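Local coordinates for protein peptide methionine sulfoxide reductase MsrA (Corynebacterium diphtheriae, PDB 4D7L) that reduces the S-epimer of methionine sulfoxide, free or in oxidised proteins, back to methionine, and so probably acts as a repair enzyme, at residues Thr63-Gly69 and Glu115-Tyr121; Phe128-Val133 and Arg172-Val177; Arg156-Thr161 and Thr193-Leu199. All blocks are in the same frame, centred on the assembly; numbering follows the deposited sequence.

Interaction 1: Thr63-Gly69 and Glu115-Tyr121; sequences TETIYIG and EIVEVVY. With PGE (triethylene glycol), chain K.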
loop_
_atom_site.group_PDB
_atom_site.type_symbol
_atom_site.label_atom_id
_atom_site.label_comp_id
_atom_site.label_asym_id
_atom_site.label_seq_id
_atom_site.Cartn_x
_atom_site.Cartn_y
_atom_site.Cartn_z
ATOM N N THR A 63 -1.400 15.593 11.936
ATOM C CA THR A 63 -1.739 14.656 10.885
ATOM C C THR A 63 -2.094 13.247 11.414
ATOM O O THR A 63 -1.792 12.898 12.556
ATOM C CB THR A 63 -0.583 14.551 9.867
ATOM O OG1 THR A 63 0.610 14.112 10.525
ATOM C CG2 THR A 63 -0.337 15.901 9.219
ATOM N N GLU A 64 -2.730 12.446 10.563
ATOM C CA GLU A 64 -2.985 11.038 10.837
ATOM C C GLU A 64 -2.321 10.231 9.728
ATOM O O GLU A 64 -1.976 10.796 8.680
ATOM C CB GLU A 64 -4.489 10.770 10.921
ATOM C CG GLU A 64 -5.166 11.461 12.136
ATOM C CD GLU A 64 -6.715 11.344 12.166
ATOM O OE1 GLU A 64 -7.324 10.732 11.248
ATOM O OE2 GLU A 64 -7.331 11.885 13.121
ATOM N N THR A 65 -2.146 8.927 9.954
ATOM C CA THR A 65 -1.545 8.038 8.962
ATOM C C THR A 65 -2.430 6.819 8.720
ATOM O O THR A 65 -2.980 6.245 9.671
ATOM C CB THR A 65 -0.152 7.553 9.407
ATOM O OG1 THR A 65 0.695 8.681 9.654
ATOM C CG2 THR A 65 0.482 6.662 8.316
ATOM N N ILE A 66 -2.592 6.454 7.447
ATOM C CA ILE A 66 -3.185 5.168 7.081
ATOM C C ILE A 66 -2.276 4.472 6.059
ATOM O O ILE A 66 -1.619 5.127 5.242
ATOM C CB ILE A 66 -4.632 5.342 6.536
ATOM C CG1 ILE A 66 -5.333 3.987 6.334
ATOM C CG2 ILE A 66 -4.664 6.246 5.272
ATOM C CD1 ILE A 66 -6.791 4.143 5.804
ATOM N N TYR A 67 -2.210 3.145 6.136
ATOM C CA TYR A 67 -1.360 2.356 5.255
ATOM C C TYR A 67 -2.222 1.568 4.284
ATOM O O TYR A 67 -3.078 0.792 4.700
ATOM C CB TYR A 67 -0.472 1.398 6.069
ATOM C CG TYR A 67 0.467 2.127 6.993
ATOM C CD1 TYR A 67 0.066 2.465 8.279
ATOM C CD2 TYR A 67 1.737 2.520 6.569
ATOM C CE1 TYR A 67 0.911 3.157 9.144
ATOM C CE2 TYR A 67 2.594 3.213 7.430
ATOM C CZ TYR A 67 2.168 3.523 8.715
ATOM O OH TYR A 67 2.988 4.203 9.568
ATOM N N ILE A 68 -1.988 1.759 2.992
ATOM C CA ILE A 68 -2.893 1.234 1.977
ATOM C C ILE A 68 -2.195 0.302 1.018
ATOM O O ILE A 68 -1.158 0.666 0.435
ATOM C CB ILE A 68 -3.516 2.392 1.163
ATOM C CG1 ILE A 68 -4.281 3.335 2.094
ATOM C CG2 ILE A 68 -4.423 1.859 0.036
ATOM C CD1 ILE A 68 -5.429 2.671 2.772
ATOM N N GLY A 69 -2.769 -0.879 0.822
ATOM C CA GLY A 69 -2.255 -1.792 -0.187
ATOM C C GLY A 69 -3.300 -2.073 -1.253
ATOM O O GLY A 69 -4.350 -2.653 -0.963
ATOM N N GLU A 115 2.800 -4.685 -0.840
ATOM C CA GLU A 115 3.238 -3.366 -1.281
ATOM C C GLU A 115 2.273 -2.325 -0.740
ATOM O O GLU A 115 1.076 -2.370 -1.033
ATOM C CB GLU A 115 3.327 -3.293 -2.807
ATOM C CG GLU A 115 4.483 -4.141 -3.350
ATOM C CD GLU A 115 4.783 -3.892 -4.827
ATOM O OE1 GLU A 115 4.131 -3.023 -5.459
ATOM O OE2 GLU A 115 5.671 -4.600 -5.355
ATOM N N ILE A 116 2.819 -1.398 0.034
ATOM C CA ILE A 116 2.033 -0.455 0.828
ATOM C C ILE A 116 2.385 0.979 0.514
ATOM O O ILE A 116 3.565 1.306 0.335
ATOM C CB ILE A 116 2.265 -0.692 2.342
ATOM C CG1 ILE A 116 1.632 -2.026 2.761
ATOM C CG2 ILE A 116 1.741 0.487 3.209
ATOM C CD1 ILE A 116 0.081 -2.015 2.713
ATOM N N VAL A 117 1.357 1.825 0.469
ATOM C CA VAL A 117 1.519 3.265 0.478
ATOM C C VAL A 117 1.229 3.797 1.869
ATOM O O VAL A 117 0.143 3.562 2.415
ATOM C CB VAL A 117 0.565 3.969 -0.508
ATOM C CG1 VAL A 117 0.805 5.510 -0.495
ATOM C CG2 VAL A 117 0.730 3.420 -1.916
ATOM N N GLU A 118 2.221 4.462 2.449
ATOM C CA GLU A 118 2.048 5.232 3.672
ATOM C C GLU A 118 1.369 6.546 3.282
ATOM O O GLU A 118 1.914 7.303 2.491
ATOM C CB GLU A 118 3.398 5.506 4.328
ATOM C CG GLU A 118 3.318 6.480 5.526
ATOM C CD GLU A 118 4.680 6.923 6.034
ATOM O OE1 GLU A 118 5.659 6.946 5.246
ATOM O OE2 GLU A 118 4.769 7.264 7.232
ATOM N N VAL A 119 0.169 6.785 3.795
ATOM C CA VAL A 119 -0.578 7.994 3.476
ATOM C C VAL A 119 -0.726 8.851 4.731
ATOM O O VAL A 119 -1.421 8.478 5.679
ATOM C CB VAL A 119 -1.963 7.659 2.918
ATOM C CG1 VAL A 119 -2.704 8.939 2.523
ATOM C CG2 VAL A 119 -1.826 6.738 1.731
ATOM N N VAL A 120 -0.049 9.981 4.745
ATOM C CA VAL A 120 -0.163 10.897 5.861
ATOM C C VAL A 120 -1.103 12.024 5.472
ATOM O O VAL A 120 -0.886 12.678 4.461
ATOM C CB VAL A 120 1.190 11.469 6.250
ATOM C CG1 VAL A 120 1.046 12.390 7.448
ATOM C CG2 VAL A 120 2.169 10.322 6.556
ATOM N N TYR A 121 -2.132 12.278 6.276
ATOM C CA TYR A 121 -3.154 13.229 5.835
ATOM C C TYR A 121 -3.588 14.181 6.938
ATOM O O TYR A 121 -3.431 13.899 8.122
ATOM C CB TYR A 121 -4.376 12.477 5.278
ATOM C CG TYR A 121 -5.076 11.615 6.312
ATOM C CD1 TYR A 121 -4.599 10.342 6.619
ATOM C CD2 TYR A 121 -6.202 12.076 6.987
ATOM C CE1 TYR A 121 -5.226 9.548 7.562
ATOM C CE2 TYR A 121 -6.833 11.289 7.943
ATOM C CZ TYR A 121 -6.343 10.027 8.220
ATOM O OH TYR A 121 -6.963 9.256 9.174
HETATM C C1 PGE K . 0.655 9.947 12.917
HETATM O O1 PGE K . 0.527 10.639 11.687
HETATM C C2 PGE K . -0.105 8.635 12.831
HETATM O O2 PGE K . 0.320 7.735 13.835
HETATM O O HOH W 1 3.447 8.389 9.480
HETATM O O HOH W 2 5.385 5.085 8.956
#

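Interaction 2: Phe128-Val133 and Arg172-Val177; sequences FDELVV and RAREIV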
loop_
_atom_site.group_PDB
_atom_site.type_symbol
_atom_site.label_atom_id
_atom_site.label_comp_id
_atom_site.label_asym_id
_atom_site.label_seq_id
_atom_site.Cartn_x
_atom_site.Cartn_y
_atom_site.Cartn_z
ATOM N N PHE A 128 -10.353 9.776 7.353
ATOM C CA PHE A 128 -10.060 8.346 7.310
ATOM C C PHE A 128 -11.044 7.596 6.415
ATOM O O PHE A 128 -10.646 6.820 5.531
ATOM C CB PHE A 128 -10.118 7.778 8.723
ATOM C CG PHE A 128 -9.811 6.313 8.797
ATOM C CD1 PHE A 128 -8.500 5.874 8.925
ATOM C CD2 PHE A 128 -10.834 5.367 8.776
ATOM C CE1 PHE A 128 -8.207 4.512 9.003
ATOM C CE2 PHE A 128 -10.556 3.996 8.860
ATOM C CZ PHE A 128 -9.237 3.566 8.964
ATOM N N ASP A 129 -12.333 7.858 6.634
ATOM C CA ASP A 129 -13.412 7.219 5.880
ATOM C C ASP A 129 -13.247 7.471 4.372
ATOM O O ASP A 129 -13.375 6.555 3.570
ATOM C CB ASP A 129 -14.775 7.759 6.334
ATOM C CG ASP A 129 -15.118 7.400 7.779
ATOM O OD1 ASP A 129 -14.394 6.596 8.417
ATOM O OD2 ASP A 129 -16.089 7.982 8.301
ATOM N N GLU A 130 -12.970 8.720 4.003
ATOM C CA GLU A 130 -12.818 9.075 2.591
ATOM C C GLU A 130 -11.637 8.363 1.941
ATOM O O GLU A 130 -11.700 7.976 0.769
ATOM C CB GLU A 130 -12.660 10.596 2.445
ATOM C CG GLU A 130 -13.963 11.335 2.740
ATOM C CD GLU A 130 -13.853 12.851 2.616
ATOM O OE1 GLU A 130 -12.857 13.439 3.085
ATOM O OE2 GLU A 130 -14.793 13.457 2.067
ATOM N N LEU A 131 -10.552 8.200 2.691
ATOM C CA LEU A 131 -9.369 7.545 2.139
ATOM C C LEU A 131 -9.617 6.044 1.976
ATOM O O LEU A 131 -9.138 5.432 1.017
ATOM C CB LEU A 131 -8.138 7.809 3.032
ATOM C CG LEU A 131 -7.657 9.278 3.014
ATOM C CD1 LEU A 131 -6.570 9.490 4.038
ATOM C CD2 LEU A 131 -7.121 9.626 1.619
ATOM N N VAL A 132 -10.350 5.441 2.909
ATOM C CA VAL A 132 -10.697 4.023 2.732
ATOM C C VAL A 132 -11.555 3.836 1.484
ATOM O O VAL A 132 -11.321 2.925 0.674
ATOM C CB VAL A 132 -11.429 3.434 3.981
ATOM C CG1 VAL A 132 -11.963 2.030 3.688
ATOM C CG2 VAL A 132 -10.483 3.391 5.195
ATOM N N VAL A 133 -12.534 4.713 1.304
ATOM C CA VAL A 133 -13.413 4.631 0.130
ATOM C C VAL A 133 -12.598 4.819 -1.150
ATOM O O VAL A 133 -12.776 4.083 -2.137
ATOM C CB VAL A 133 -14.551 5.685 0.199
ATOM C CG1 VAL A 133 -15.252 5.830 -1.155
ATOM C CG2 VAL A 133 -15.555 5.313 1.293
ATOM N N ARG A 172 -13.514 0.539 12.004
ATOM C CA ARG A 172 -14.178 1.461 11.121
ATOM C C ARG A 172 -13.939 1.099 9.636
ATOM O O ARG A 172 -14.853 1.142 8.816
ATOM C CB ARG A 172 -13.701 2.861 11.483
ATOM C CG ARG A 172 -14.324 3.958 10.772
ATOM C CD ARG A 172 -14.113 5.238 11.571
ATOM N NE ARG A 172 -14.984 6.256 11.033
ATOM C CZ ARG A 172 -16.079 6.705 11.625
ATOM N NH1 ARG A 172 -16.426 6.276 12.840
ATOM N NH2 ARG A 172 -16.809 7.621 11.000
ATOM N N ALA A 173 -12.711 0.726 9.291
ATOM C CA ALA A 173 -12.415 0.314 7.922
ATOM C C ALA A 173 -13.193 -0.952 7.561
ATOM O O ALA A 173 -13.747 -1.082 6.458
ATOM C CB ALA A 173 -10.913 0.111 7.752
ATOM N N ARG A 174 -13.265 -1.893 8.501
ATOM C CA ARG A 174 -14.045 -3.097 8.255
ATOM C C ARG A 174 -15.504 -2.767 7.945
ATOM O O ARG A 174 -16.103 -3.414 7.080
ATOM C CB ARG A 174 -13.963 -4.057 9.444
ATOM C CG ARG A 174 -12.544 -4.635 9.635
ATOM C CD ARG A 174 -12.472 -5.605 10.830
ATOM N NE ARG A 174 -11.059 -5.881 11.130
ATOM C CZ ARG A 174 -10.461 -5.527 12.257
ATOM N NH1 ARG A 174 -11.162 -4.906 13.199
ATOM N NH2 ARG A 174 -9.166 -5.790 12.441
ATOM N N GLU A 175 -16.087 -1.807 8.663
ATOM C CA GLU A 175 -17.476 -1.423 8.389
ATOM C C GLU A 175 -17.639 -0.833 6.998
ATOM O O GLU A 175 -18.651 -1.046 6.340
ATOM C CB GLU A 175 -18.043 -0.423 9.406
ATOM C CG GLU A 175 -18.405 -1.060 10.718
ATOM C CD GLU A 175 -19.094 -0.109 11.688
ATOM O OE1 GLU A 175 -19.897 0.765 11.251
ATOM O OE2 GLU A 175 -18.766 -0.203 12.887
ATOM N N ILE A 176 -16.704 0.017 6.605
ATOM C CA ILE A 176 -16.773 0.592 5.277
ATOM C C ILE A 176 -16.592 -0.527 4.274
ATOM O O ILE A 176 -17.393 -0.702 3.356
ATOM C CB ILE A 176 -15.721 1.674 5.068
ATOM C CG1 ILE A 176 -16.028 2.878 5.947
ATOM C CG2 ILE A 176 -15.676 2.108 3.617
ATOM C CD1 ILE A 176 -14.904 3.903 6.000
ATOM N N VAL A 177 -15.578 -1.354 4.495
ATOM C CA VAL A 177 -15.271 -2.358 3.503
ATOM C C VAL A 177 -16.433 -3.338 3.399
ATOM O O VAL A 177 -16.831 -3.716 2.303
ATOM C CB VAL A 177 -13.921 -3.053 3.823
ATOM C CG1 VAL A 177 -13.707 -4.242 2.935
ATOM C CG2 VAL A 177 -12.784 -2.046 3.621
#

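Interaction 3: Arg156-Thr161 and Thr193-Leu199; sequences RSAIYT and TTEILPL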
loop_
_atom_site.group_PDB
_atom_site.type_symbol
_atom_site.label_atom_id
_atom_site.label_comp_id
_atom_site.label_asym_id
_atom_site.label_seq_id
_atom_site.Cartn_x
_atom_site.Cartn_y
_atom_site.Cartn_z
ATOM N N ARG A 156 -1.491 -8.135 -2.587
ATOM C CA ARG A 156 -2.811 -8.320 -1.967
ATOM C C ARG A 156 -3.377 -7.016 -1.388
ATOM O O ARG A 156 -2.641 -6.095 -1.040
ATOM C CB ARG A 156 -2.757 -9.397 -0.867
ATOM C CG ARG A 156 -1.971 -9.027 0.422
ATOM C CD ARG A 156 -1.840 -10.298 1.293
ATOM N NE ARG A 156 -1.238 -10.071 2.609
ATOM C CZ ARG A 156 0.074 -10.087 2.851
ATOM N NH1 ARG A 156 0.931 -10.252 1.848
ATOM N NH2 ARG A 156 0.536 -9.903 4.092
ATOM N N SER A 157 -4.700 -6.964 -1.268
ATOM C CA SER A 157 -5.399 -5.781 -0.761
ATOM C C SER A 157 -5.229 -5.659 0.751
ATOM O O SER A 157 -5.332 -6.672 1.456
ATOM C CB SER A 157 -6.888 -5.893 -1.117
ATOM O OG SER A 157 -7.611 -4.758 -0.677
ATOM N N ALA A 158 -4.943 -4.456 1.255
ATOM C CA ALA A 158 -4.764 -4.285 2.702
ATOM C C ALA A 158 -5.040 -2.862 3.171
ATOM O O ALA A 158 -4.869 -1.888 2.420
ATOM C CB ALA A 158 -3.336 -4.712 3.139
ATOM N N ILE A 159 -5.484 -2.762 4.420
ATOM C CA ILE A 159 -5.524 -1.495 5.144
ATOM C C ILE A 159 -4.919 -1.741 6.522
ATOM O O ILE A 159 -5.464 -2.521 7.313
ATOM C CB ILE A 159 -6.950 -0.942 5.309
ATOM C CG1 ILE A 159 -7.610 -0.713 3.945
ATOM C CG2 ILE A 159 -6.917 0.387 6.100
ATOM C CD1 ILE A 159 -9.111 -0.436 4.035
ATOM N N TYR A 160 -3.790 -1.099 6.819
ATOM C CA TYR A 160 -3.234 -1.193 8.178
ATOM C C TYR A 160 -3.379 0.154 8.868
ATOM O O TYR A 160 -3.092 1.185 8.281
ATOM C CB TYR A 160 -1.759 -1.625 8.157
ATOM C CG TYR A 160 -1.515 -2.911 7.363
ATOM C CD1 TYR A 160 -2.309 -4.040 7.564
ATOM C CD2 TYR A 160 -0.498 -2.979 6.411
ATOM C CE1 TYR A 160 -2.096 -5.229 6.826
ATOM C CE2 TYR A 160 -0.277 -4.148 5.672
ATOM C CZ TYR A 160 -1.078 -5.253 5.887
ATOM O OH TYR A 160 -0.863 -6.380 5.161
ATOM N N THR A 161 -3.835 0.146 10.113
ATOM C CA THR A 161 -4.126 1.400 10.795
ATOM C C THR A 161 -3.081 1.771 11.859
ATOM O O THR A 161 -2.279 0.942 12.299
ATOM C CB THR A 161 -5.518 1.346 11.433
ATOM O OG1 THR A 161 -5.582 0.249 12.353
ATOM C CG2 THR A 161 -6.583 1.163 10.357
ATOM N N THR A 193 -11.309 -9.718 -0.152
ATOM C CA THR A 193 -10.121 -10.364 0.417
ATOM C C THR A 193 -9.199 -9.383 1.166
ATOM O O THR A 193 -8.167 -9.781 1.710
ATOM C CB THR A 193 -9.298 -11.061 -0.692
ATOM O OG1 THR A 193 -8.896 -10.090 -1.663
ATOM C CG2 THR A 193 -10.133 -12.132 -1.378
ATOM N N THR A 194 -9.560 -8.101 1.180
ATOM C CA THR A 194 -8.779 -7.071 1.902
ATOM C C THR A 194 -8.453 -7.478 3.345
ATOM O O THR A 194 -9.320 -7.873 4.093
ATOM C CB THR A 194 -9.560 -5.726 1.955
ATOM O OG1 THR A 194 -9.991 -5.376 0.636
ATOM C CG2 THR A 194 -8.696 -4.575 2.545
ATOM N N GLU A 195 -7.185 -7.379 3.704
ATOM C CA GLU A 195 -6.677 -7.661 5.045
ATOM C C GLU A 195 -6.683 -6.363 5.873
ATOM O O GLU A 195 -6.083 -5.373 5.447
ATOM C CB GLU A 195 -5.271 -8.231 4.855
ATOM C CG GLU A 195 -4.430 -8.595 6.006
ATOM C CD GLU A 195 -3.144 -9.190 5.461
ATOM O OE1 GLU A 195 -3.225 -10.199 4.709
ATOM O OE2 GLU A 195 -2.073 -8.596 5.689
ATOM N N ILE A 196 -7.390 -6.324 7.010
ATOM C CA ILE A 196 -7.514 -5.084 7.764
ATOM C C ILE A 196 -7.134 -5.301 9.230
ATOM O O ILE A 196 -7.735 -6.138 9.907
ATOM C CB ILE A 196 -8.959 -4.513 7.714
ATOM C CG1 ILE A 196 -9.425 -4.277 6.272
ATOM C CG2 ILE A 196 -9.046 -3.211 8.510
ATOM C CD1 ILE A 196 -10.934 -3.939 6.194
ATOM N N LEU A 197 -6.134 -4.569 9.713
ATOM C CA LEU A 197 -5.701 -4.678 11.119
ATOM C C LEU A 197 -4.738 -3.542 11.461
ATOM O O LEU A 197 -4.192 -2.905 10.567
ATOM C CB LEU A 197 -5.043 -6.046 11.388
ATOM C CG LEU A 197 -3.753 -6.398 10.643
ATOM C CD1 LEU A 197 -3.016 -7.533 11.351
ATOM C CD2 LEU A 197 -4.039 -6.808 9.193
ATOM N N PRO A 198 -4.526 -3.281 12.754
ATOM C CA PRO A 198 -3.518 -2.272 13.103
ATOM C C PRO A 198 -2.143 -2.682 12.564
ATOM O O PRO A 198 -1.845 -3.871 12.575
ATOM C CB PRO A 198 -3.533 -2.273 14.631
ATOM C CG PRO A 198 -4.948 -2.764 14.989
ATOM C CD PRO A 198 -5.305 -3.742 13.925
ATOM N N LEU A 199 -1.351 -1.729 12.074
ATOM C CA LEU A 199 0.020 -2.010 11.646
ATOM C C LEU A 199 0.791 -2.735 12.744
ATOM O O LEU A 199 1.505 -3.692 12.481
ATOM C CB LEU A 199 0.747 -0.712 11.287
ATOM C CG LEU A 199 2.220 -0.854 10.876
ATOM C CD1 LEU A 199 2.275 -1.606 9.542
ATOM C CD2 LEU A 199 2.856 0.522 10.750
HETATM O O HOH W 3 -6.245 -9.337 -1.608
HETATM O O HOH W 4 -5.535 -9.352 1.258
#

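Interaction 1: Thr63-Gly69 and Glu115-Tyr121
Three hydrogen-bonded pairs, Glu64 with Tyr121, Ile66 with Val119 and Ile68 with Val117, zip the two strands together antiparallel. Each pair makes two N-H...O=C bonds; the one from Val117 N to Ile68 O is 2.8 Å long and almost straight, at 175°. Residues of the non-hydrogen-bonded pairs add CA-H...O contacts to the neighbouring carbonyls, as from Thr65 CA to Val119 O at 3.3 Å.

Apolar contacts run along both faces. Ile66 CG2 rests against Val119 CB at 3.9 Å, the two side chains lying side by side. On the other face Ile116 CG2 meets the edge of the Tyr67 ring, 3.7 Å from Tyr67 CB, while the Glu118 chain runs alongside the same ring with its carboxylate only 11° from the ring plane.

The polar contacts sit at side-chain ends. Tyr121 has CG wedged between its backbone N and carbonyl carbon (chi1 63°), which lays the ring over Glu64, CB against one face; its OH then lies 2.6 Å from Glu64 OE1, a weak and unsettled bond. Two waters tie Glu118 OE2 to Thr65 OG1 and to Tyr67 OH, and Arg58 forms a salt bridge with this same oxygen, while Ser90 holds OE1. A triethylene glycol, probably from the crystallisation liquor, sits with O1 2.8 Å from Thr65 OG1.

Both strands belong to the central mixed sheet, between strands 158-161 and 86-94. Helices 73-81 and 128-137 cover the Ile66 and Val119 face, and at the far end Glu115 reaches Tyr73, next to the predicted active-site Cys72.

Interaction 2: Phe128-Val133 and Arg172-Val177
Arg172 grips the carboxylate of Asp129 side-on, one nitrogen to each oxygen. NE donates to OD1 of Asp129 at 2.7 Å and NH2 of Arg172 to OD2 of Asp129 at 2.8 Å. Both oxygens use their syn lone pairs, and the carboxylate and guanidinium planes are just 7° apart, so the salt bridge is nearly flat and the two bonds together fix the rotation of both groups. The arginine gets there by stretching out, with CG opposite the backbone N (chi1 -176°) and the chain extended as far as NE.

Immediately inside this bridge lies Ile176. Its CD1 tucks under Asp129, 3.6 Å from the CA of that residue, and its CG2 meets Val132 CG1 at 3.7 Å and Val133 CG2 at 4.0 Å. Deeper still, Ala173 offers its methyl to Phe128, CB to CZ 4.0 Å, and its backbone N lies at the edge of that ring. Val132 CG2 closes on the same methyl from its own helix.

Ala173 and the branched residues beside it make the contact between two helices whose axes are 10.0 Å apart and cross at -46°. Helices 128-137 and 166-186 lie on the same face of the central sheet: Phe128 and Val132 rest on Ile66 of strand 64-69, Val132 and Val177 on Ile159 of strand 158-161, and Leu131 and Phe128 on Tyr121 of strand 114-121.

Interaction 3: Arg156-Thr161 and Thr193-Leu199
Glu195 brings its carboxylate to two partners on the 156-161 segment. Its chain is extended, CG opposite the backbone N (chi1 178°), and this carries the carboxylate to Arg156 and Tyr160. Arg156 NE donates to Glu195 OE1 at 2.9 Å, on the syn side but out of the carboxylate plane; a weaker bond joins NH2 to OE2. Tyr160 OH donates to that OE2 at 2.6 Å from above the carboxylate plane, the ring turned 35° from it. The bonds should favour the charged acid; NH2 has its stronger partner in Asn112 O, and NH1 is held by Thr153 O.

Strands 158-161 and 195-198 run parallel, joined through helix 166-186 in a beta-alpha-beta unit, and strand 195-198 is the sheet's outermost on this side. Ile159 N donates to Glu195 O.

Leu197 lies alongside Tyr160, with CG between its backbone N and carbonyl carbon (chi1 63°), on the side where CD2 reaches the ring edge, 3.4 Å from Tyr160 CE1. At the N-terminal end of the contact, Ser157 OG and Thr194 OG1 share a hydrogen bond of 2.8 Å, and His139 also reaches Ser157 OG. One water bridges Ser157 N to Thr193 OG1, which Gly144 N also holds.

In the fold
The three contacts come from one alpha/beta unit, with centres 11 to 13 Å apart. Interactions 1 and 3 share the mixed sheet: strands 64-69 and 158-161 are neighbours in it, and backbone bonds from Gly69 N to Ala158 O and from Tyr160 N to Tyr67 O join the two pairs into four consecutive strands. Interaction 2 lies against one face of that sheet, where Ile66, Tyr121, Ile159 and Ile196 meet its helices. Along the chain interaction 1 closes first; the segments of interactions 2 and 3 then alternate, because helix 166-186 links the two parallel strands. The sheet and its helices thus form a common core, with the predicted active-site Cys72 just beyond the end of strand 64-69.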